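Local coordinates for protein RTX toxin RtxA (Vibrio vulnificus MO6-24/O, PDB 6IMP) that probably acts as a hydrolase of unknown substrate, being the alpha/beta hydrolase-fold effector domain of a MARTX toxin, at residues K248-E259 / Y277-H288. Residues are numbered along the deposited sequence; the frame is centred on the assembly and turned at random.
Sequences KETPILLLTDNE and YNVTGEQTFYGH
Lys248 lays its aliphatic chain over one face of the Tyr277 ring, with CD offset toward the rim and CG 3.9 Å from CE1. Its NZ bonds to the carbonyl of Ala275. This pair opens the last parallel beta-alpha-beta crossover of the alpha/beta hydrolase fold. Strand 252-256, helix 260-274 and the edge segment around 282-283 form the unit. The backbones join firmly at first: Asn278 N donates to Lys248 O (2.8 Å), Ile252 N to Asn278 O, and Thr280 N to Ile252 O (2.9 Å). Further along, Leu254 N to Thr280 O and Thr256 N to Glu282 O are weak. Arg269 of the connecting helix binds both Leu254 O and Thr280 O across this looser part. Val279 CG1 lies near Leu254 CB, and Val279 also touches Leu272 of that helix. Gln283 CG passes 3.3 Å from Thr256 OG1, which bonds to Glu266. A chi1 of -165° and an extended chain bring Gln283 NE2 to Asp257 O in a nearly straight 3.3 Å bond, with that oxygen in the Gln283 amide plane. Beyond the strands, Asn258 N bonds to Tyr286 O (2.9 Å). The loops after the two strands carry Asp257 and His288, whose placement is consistent with a catalytic triad: His288 NE2 bonds to Ser178 OG in the probable nucleophile elbow. The Asp257 carboxylate sits at the ring edge, turned 71° from the ring plane, with OD2 3.6 Å from His288 ND1.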
ATOM      1  N   LYS A 248      -8.942 -11.298  15.338  1.00105.62           N
ATOM      2  CA  LYS A 248      -7.584 -11.852  15.441  1.00103.58           C
ATOM      3  C   LYS A 248      -7.416 -13.203  14.732  1.00106.66           C
ATOM      4  O   LYS A 248      -6.305 -13.724  14.630  1.00115.83           O
ATOM      5  CB  LYS A 248      -7.172 -11.958  16.905  1.00 97.89           C
ATOM      6  CG  LYS A 248      -7.155 -10.615  17.622  1.00 96.20           C
ATOM      7  CD  LYS A 248      -6.283 -10.642  18.870  1.00 98.11           C
ATOM      8  CE  LYS A 248      -6.842  -9.746  19.968  1.00109.35           C
ATOM      9  NZ  LYS A 248      -5.785  -9.249  20.895  1.00107.62           N
ATOM     10  N   GLU A 249      -8.515 -13.723  14.197  1.00108.36           N
ATOM     11  CA  GLU A 249      -8.499 -14.907  13.327  1.00111.43           C
ATOM     12  C   GLU A 249      -8.383 -14.540  11.844  1.00110.64           C
ATOM     13  O   GLU A 249      -8.643 -15.376  10.981  1.00108.37           O
ATOM     14  CB  GLU A 249      -9.754 -15.789  13.545  1.00119.67           C
ATOM     15  CG  GLU A 249     -10.996 -15.079  14.077  1.00128.62           C
ATOM     16  CD  GLU A 249     -10.949 -14.872  15.586  1.00140.89           C
ATOM     17  OE1 GLU A 249     -10.922 -15.882  16.327  1.00150.39           O
ATOM     18  OE2 GLU A 249     -10.921 -13.699  16.029  1.00125.15           O
ATOM     19  N   THR A 250      -8.000 -13.300  11.540  1.00114.60           N
ATOM     20  CA  THR A 250      -7.923 -12.873  10.144  1.00108.06           C
ATOM     21  C   THR A 250      -6.549 -13.205   9.558  1.00104.33           C
ATOM     22  O   THR A 250      -5.522 -12.894  10.174  1.00 98.58           O
ATOM     23  CB  THR A 250      -8.213 -11.371   9.960  1.00108.15           C
ATOM     24  OG1 THR A 250      -9.351 -10.993  10.744  1.00106.32           O
ATOM     25  CG2 THR A 250      -8.509 -11.070   8.493  1.00107.19           C
ATOM     26  N   PRO A 251      -6.528 -13.854   8.374  1.00 95.66           N
ATOM     27  CA  PRO A 251      -5.274 -14.210   7.719  1.00 89.87           C
ATOM     28  C   PRO A 251      -4.358 -13.016   7.434  1.00 86.52           C
ATOM     29  O   PRO A 251      -4.694 -12.133   6.635  1.00 85.14           O
ATOM     30  CB  PRO A 251      -5.729 -14.889   6.412  1.00 89.03           C
ATOM     31  CG  PRO A 251      -7.195 -14.665   6.313  1.00 92.40           C
ATOM     32  CD  PRO A 251      -7.680 -14.480   7.706  1.00 94.46           C
ATOM     33  N   ILE A 252      -3.216 -13.010   8.111  1.00 79.10           N
ATOM     34  CA  ILE A 252      -2.154 -12.039   7.879  1.00 78.91           C
ATOM     35  C   ILE A 252      -0.863 -12.764   7.475  1.00 76.88           C
ATOM     36  O   ILE A 252      -0.107 -13.208   8.332  1.00 82.65           O
ATOM     37  CB  ILE A 252      -1.896 -11.208   9.162  1.00 76.52           C
ATOM     38  CG1 ILE A 252      -3.181 -10.487   9.572  1.00 75.94           C
ATOM     39  CG2 ILE A 252      -0.739 -10.216   8.968  1.00 72.64           C
ATOM     40  CD1 ILE A 252      -3.125  -9.861  10.949  1.00 85.05           C
ATOM     41  N   LEU A 253      -0.605 -12.882   6.179  1.00 76.94           N
ATOM     42  CA  LEU A 253       0.736 -13.256   5.733  1.00 75.32           C
ATOM     43  C   LEU A 253       1.659 -12.075   5.961  1.00 73.84           C
ATOM     44  O   LEU A 253       1.269 -10.928   5.781  1.00 88.81           O
ATOM     45  CB  LEU A 253       0.762 -13.665   4.258  1.00 79.14           C
ATOM     46  CG  LEU A 253       2.127 -14.163   3.713  1.00 81.75           C
ATOM     47  CD1 LEU A 253       2.642 -15.380   4.469  1.00 83.38           C
ATOM     48  CD2 LEU A 253       2.049 -14.480   2.226  1.00 75.54           C
ATOM     49  N   LEU A 254       2.882 -12.359   6.361  1.00 73.58           N
ATOM     50  CA  LEU A 254       3.847 -11.312   6.613  1.00 77.78           C
ATOM     51  C   LEU A 254       5.222 -11.723   6.075  1.00 80.74           C
ATOM     52  O   LEU A 254       5.918 -12.554   6.665  1.00 80.29           O
ATOM     53  CB  LEU A 254       3.897 -11.009   8.112  1.00 78.03           C
ATOM     54  CG  LEU A 254       5.022 -10.100   8.630  1.00 80.48           C
ATOM     55  CD1 LEU A 254       4.971  -8.722   7.991  1.00 77.62           C
ATOM     56  CD2 LEU A 254       4.939  -9.987  10.146  1.00 87.19           C
ATOM     57  N   LEU A 255       5.606 -11.134   4.948  1.00 76.06           N
ATOM     58  CA  LEU A 255       6.915 -11.392   4.365  1.00 73.08           C
ATOM     59  C   LEU A 255       7.817 -10.187   4.548  1.00 67.60           C
ATOM     60  O   LEU A 255       7.528  -9.107   4.049  1.00 73.35           O
ATOM     61  CB  LEU A 255       6.768 -11.735   2.887  1.00 73.11           C
ATOM     62  CG  LEU A 255       5.689 -12.779   2.551  1.00 69.41           C
ATOM     63  CD1 LEU A 255       5.828 -13.212   1.106  1.00 73.78           C
ATOM     64  CD2 LEU A 255       5.754 -13.997   3.448  1.00 63.03           C
ATOM     65  N   THR A 256       8.904 -10.379   5.278  1.00 66.85           N
ATOM     66  CA  THR A 256       9.837  -9.291   5.563  1.00 77.68           C
ATOM     67  C   THR A 256      11.115  -9.406   4.748  1.00 75.25           C
ATOM     68  O   THR A 256      11.510 -10.496   4.366  1.00 76.67           O
ATOM     69  CB  THR A 256      10.229  -9.274   7.046  1.00 85.30           C
ATOM     70  OG1 THR A 256      11.051 -10.407   7.344  1.00 89.64           O
ATOM     71  CG2 THR A 256       8.997  -9.310   7.914  1.00 92.82           C
ATOM     72  N   ASP A 257      11.788  -8.275   4.557  1.00 73.89           N
ATOM     73  CA  ASP A 257      13.031  -8.213   3.765  1.00 77.38           C
ATOM     74  C   ASP A 257      14.251  -8.537   4.633  1.00 78.64           C
ATOM     75  O   ASP A 257      14.116  -8.740   5.835  1.00 74.81           O
ATOM     76  CB  ASP A 257      13.187  -6.842   3.089  1.00 79.44           C
ATOM     77  CG  ASP A 257      13.040  -5.683   4.060  1.00 88.05           C
ATOM     78  OD1 ASP A 257      12.034  -5.648   4.812  1.00103.87           O
ATOM     79  OD2 ASP A 257      13.914  -4.797   4.050  1.00 91.31           O
ATOM     80  N   ASN A 258      15.431  -8.629   4.016  1.00 82.41           N
ATOM     81  CA  ASN A 258      16.637  -9.114   4.716  1.00 85.98           C
ATOM     82  C   ASN A 258      17.536  -7.970   5.190  1.00 92.56           C
ATOM     83  O   ASN A 258      18.681  -8.193   5.595  1.00106.40           O
ATOM     84  CB  ASN A 258      17.432 -10.104   3.840  1.00 83.01           C
ATOM     85  CG  ASN A 258      18.125  -9.439   2.644  1.00 90.60           C
ATOM     86  OD1 ASN A 258      18.139  -8.206   2.498  1.00 85.58           O
ATOM     87  ND2 ASN A 258      18.717 -10.266   1.783  1.00 82.20           N
ATOM     88  N   GLU A 259      17.004  -6.753   5.134  1.00 90.77           N
ATOM     89  CA  GLU A 259      17.747  -5.541   5.470  1.00 89.65           C
ATOM     90  C   GLU A 259      17.142  -4.979   6.755  1.00 86.93           C
ATOM     91  O   GLU A 259      16.165  -5.546   7.290  1.00 86.07           O
ATOM     92  CB  GLU A 259      17.564  -4.477   4.366  1.00 93.61           C
ATOM     93  CG  GLU A 259      18.116  -4.875   2.995  1.00 88.61           C
ATOM     94  CD  GLU A 259      17.903  -3.815   1.921  1.00 86.00           C
ATOM     95  OE1 GLU A 259      17.191  -2.824   2.170  1.00 96.41           O
ATOM     96  OE2 GLU A 259      18.440  -3.976   0.808  1.00 97.28           O
ATOM     97  N   TYR A 277      -2.950 -12.934  16.991  1.00107.81           N
ATOM     98  CA  TYR A 277      -3.250 -12.720  15.571  1.00102.63           C
ATOM     99  C   TYR A 277      -2.814 -13.945  14.773  1.00 97.56           C
ATOM    100  O   TYR A 277      -1.724 -14.480  14.977  1.00105.25           O
ATOM    101  CB  TYR A 277      -2.543 -11.472  15.013  1.00 97.98           C
ATOM    102  CG  TYR A 277      -2.970 -10.138  15.627  1.00107.71           C
ATOM    103  CD1 TYR A 277      -4.213  -9.554  15.323  1.00102.29           C
ATOM    104  CD2 TYR A 277      -2.099  -9.422  16.460  1.00105.22           C
ATOM    105  CE1 TYR A 277      -4.585  -8.320  15.868  1.00 98.91           C
ATOM    106  CE2 TYR A 277      -2.460  -8.192  17.007  1.00104.14           C
ATOM    107  CZ  TYR A 277      -3.698  -7.641  16.713  1.00103.47           C
ATOM    108  OH  TYR A 277      -4.030  -6.411  17.253  1.00 92.65           O
ATOM    109  N   ASN A 278      -3.684 -14.381  13.875  1.00 86.28           N
ATOM    110  CA  ASN A 278      -3.389 -15.475  12.974  1.00 77.60           C
ATOM    111  C   ASN A 278      -2.379 -14.947  11.903  1.00 89.23           C
ATOM    112  O   ASN A 278      -2.767 -14.400  10.842  1.00 99.98           O
ATOM    113  CB  ASN A 278      -4.713 -15.970  12.373  1.00 72.14           C
ATOM    114  CG  ASN A 278      -4.539 -16.708  11.074  1.00 72.47           C
ATOM    115  OD1 ASN A 278      -5.205 -16.403  10.088  1.00 77.31           O
ATOM    116  ND2 ASN A 278      -3.654 -17.689  11.063  1.00 76.69           N
ATOM    117  N   VAL A 279      -1.099 -15.120  12.199  1.00 92.87           N
ATOM    118  CA  VAL A 279      -0.025 -14.632  11.352  1.00 96.45           C
ATOM    119  C   VAL A 279       0.888 -15.662  10.727  1.00 96.05           C
ATOM    120  O   VAL A 279       1.592 -16.361  11.420  1.00 90.63           O
ATOM    121  CB  VAL A 279       0.920 -13.779  12.183  1.00 97.82           C
ATOM    122  CG1 VAL A 279       1.874 -13.019  11.292  1.00 94.00           C
ATOM    123  CG2 VAL A 279       0.138 -12.860  13.083  1.00106.35           C
ATOM    124  N   THR A 280       0.925 -15.695   9.408  1.00 95.64           N
ATOM    125  CA  THR A 280       1.779 -16.619   8.688  1.00 89.58           C
ATOM    126  C   THR A 280       3.026 -15.894   8.258  1.00 88.17           C
ATOM    127  O   THR A 280       3.318 -14.818   8.731  1.00 97.27           O
ATOM    128  CB  THR A 280       1.127 -17.134   7.394  1.00 30.00           C
ATOM    129  OG1 THR A 280      -0.274 -16.861   7.387  1.00 30.00           O
ATOM    130  CG2 THR A 280       1.311 -18.615   7.267  1.00 30.00           C
ATOM    131  N   GLY A 281       3.775 -16.506   7.363  1.00 90.22           N
ATOM    132  CA  GLY A 281       4.955 -15.889   6.813  1.00 87.10           C
ATOM    133  C   GLY A 281       6.299 -16.250   7.368  1.00 86.95           C
ATOM    134  O   GLY A 281       6.444 -17.052   8.265  1.00 87.86           O
ATOM    135  N   GLU A 282       7.299 -15.634   6.777  1.00 76.60           N
ATOM    136  CA  GLU A 282       8.683 -15.805   7.188  1.00 77.22           C
ATOM    137  C   GLU A 282       9.528 -14.608   6.781  1.00 74.40           C
ATOM    138  O   GLU A 282       9.101 -13.781   5.973  1.00 66.47           O
ATOM    139  CB  GLU A 282       9.261 -17.077   6.557  1.00 84.67           C
ATOM    140  CG  GLU A 282       9.513 -16.978   5.049  1.00 86.82           C
ATOM    141  CD  GLU A 282       9.688 -18.334   4.372  1.00 89.39           C
ATOM    142  OE1 GLU A 282      10.002 -18.359   3.162  1.00 94.32           O
ATOM    143  OE2 GLU A 282       9.505 -19.376   5.040  1.00 86.40           O
ATOM    144  N   GLN A 283      10.745 -14.543   7.317  1.00 70.14           N
ATOM    145  CA  GLN A 283      11.772 -13.684   6.742  1.00 72.82           C
ATOM    146  C   GLN A 283      12.320 -14.249   5.436  1.00 78.01           C
ATOM    147  O   GLN A 283      12.446 -15.458   5.253  1.00 85.18           O
ATOM    148  CB  GLN A 283      12.915 -13.425   7.717  1.00 69.22           C
ATOM    149  CG  GLN A 283      13.798 -12.260   7.294  1.00 69.58           C
ATOM    150  CD  GLN A 283      14.788 -11.857   8.349  1.00 75.75           C
ATOM    151  OE1 GLN A 283      15.151 -12.651   9.218  1.00 87.34           O
ATOM    152  NE2 GLN A 283      15.262 -10.626   8.264  1.00 83.98           N
ATOM    153  N   THR A 284      12.699 -13.328   4.566  1.00 80.19           N
ATOM    154  CA  THR A 284      12.984 -13.573   3.162  1.00 78.74           C
ATOM    155  C   THR A 284      14.477 -13.283   2.961  1.00 79.80           C
ATOM    156  O   THR A 284      15.073 -12.575   3.767  1.00 87.74           O
ATOM    157  CB  THR A 284      12.106 -12.603   2.329  1.00 79.28           C
ATOM    158  OG1 THR A 284      10.816 -13.181   2.109  1.00 80.54           O
ATOM    159  CG2 THR A 284      12.679 -12.297   1.057  1.00 79.25           C
ATOM    160  N   PHE A 285      15.086 -13.812   1.901  1.00 88.08           N
ATOM    161  CA  PHE A 285      16.492 -13.428   1.576  1.00 88.88           C
ATOM    162  C   PHE A 285      16.675 -12.282   0.546  1.00 85.15           C
ATOM    163  O   PHE A 285      17.760 -12.097  -0.041  1.00 71.80           O
ATOM    164  CB  PHE A 285      17.377 -14.650   1.275  1.00 90.79           C
ATOM    165  CG  PHE A 285      16.814 -15.594   0.263  1.00 80.59           C
ATOM    166  CD1 PHE A 285      17.020 -15.383  -1.092  1.00 79.83           C
ATOM    167  CD2 PHE A 285      16.168 -16.749   0.671  1.00 78.82           C
ATOM    168  CE1 PHE A 285      16.544 -16.289  -2.025  1.00 83.62           C
ATOM    169  CE2 PHE A 285      15.692 -17.659  -0.252  1.00 80.72           C
ATOM    170  CZ  PHE A 285      15.874 -17.430  -1.602  1.00 81.54           C
ATOM    171  N   TYR A 286      15.647 -11.436   0.464  1.00 86.18           N
ATOM    172  CA  TYR A 286      15.496 -10.423  -0.573  1.00 76.43           C
ATOM    173  C   TYR A 286      15.583  -9.049   0.067  1.00 78.08           C
ATOM    174  O   TYR A 286      15.114  -8.851   1.191  1.00 75.75           O
ATOM    175  CB  TYR A 286      14.149 -10.567  -1.275  1.00 72.46           C
ATOM    176  CG  TYR A 286      14.039 -11.818  -2.117  1.00 73.23           C
ATOM    177  CD1 TYR A 286      14.936 -12.059  -3.145  1.00 70.67           C
ATOM    178  CD2 TYR A 286      13.017 -12.746  -1.913  1.00 72.34           C
ATOM    179  CE1 TYR A 286      14.832 -13.196  -3.933  1.00 75.16           C
ATOM    180  CE2 TYR A 286      12.908 -13.885  -2.692  1.00 72.51           C
ATOM    181  CZ  TYR A 286      13.812 -14.107  -3.704  1.00 72.39           C
ATOM    182  OH  TYR A 286      13.706 -15.238  -4.486  1.00 68.58           O
ATOM    183  N   GLY A 287      16.204  -8.114  -0.648  1.00 79.13           N
ATOM    184  CA  GLY A 287      16.246  -6.711  -0.238  1.00 80.56           C
ATOM    185  C   GLY A 287      14.880  -6.052  -0.355  1.00 86.81           C
ATOM    186  O   GLY A 287      13.958  -6.610  -0.967  1.00 95.45           O
ATOM    187  N   HIS A 288      14.753  -4.860   0.224  1.00 79.99           N
ATOM    188  CA  HIS A 288      13.451  -4.183   0.346  1.00 75.72           C
ATOM    189  C   HIS A 288      12.752  -3.893  -0.995  1.00 70.94           C
ATOM    190  O   HIS A 288      11.532  -4.005  -1.089  1.00 75.61           O
ATOM    191  CB  HIS A 288      13.596  -2.891   1.146  1.00 73.01           C
ATOM    192  CG  HIS A 288      12.291  -2.216   1.442  1.00 74.15           C
ATOM    193  ND1 HIS A 288      11.470  -2.600   2.483  1.00 65.94           N
ATOM    194  CD2 HIS A 288      11.662  -1.188   0.825  1.00 69.03           C
ATOM    195  CE1 HIS A 288      10.399  -1.827   2.501  1.00 68.36           C
ATOM    196  NE2 HIS A 288      10.491  -0.963   1.505  1.00 71.26           N
TER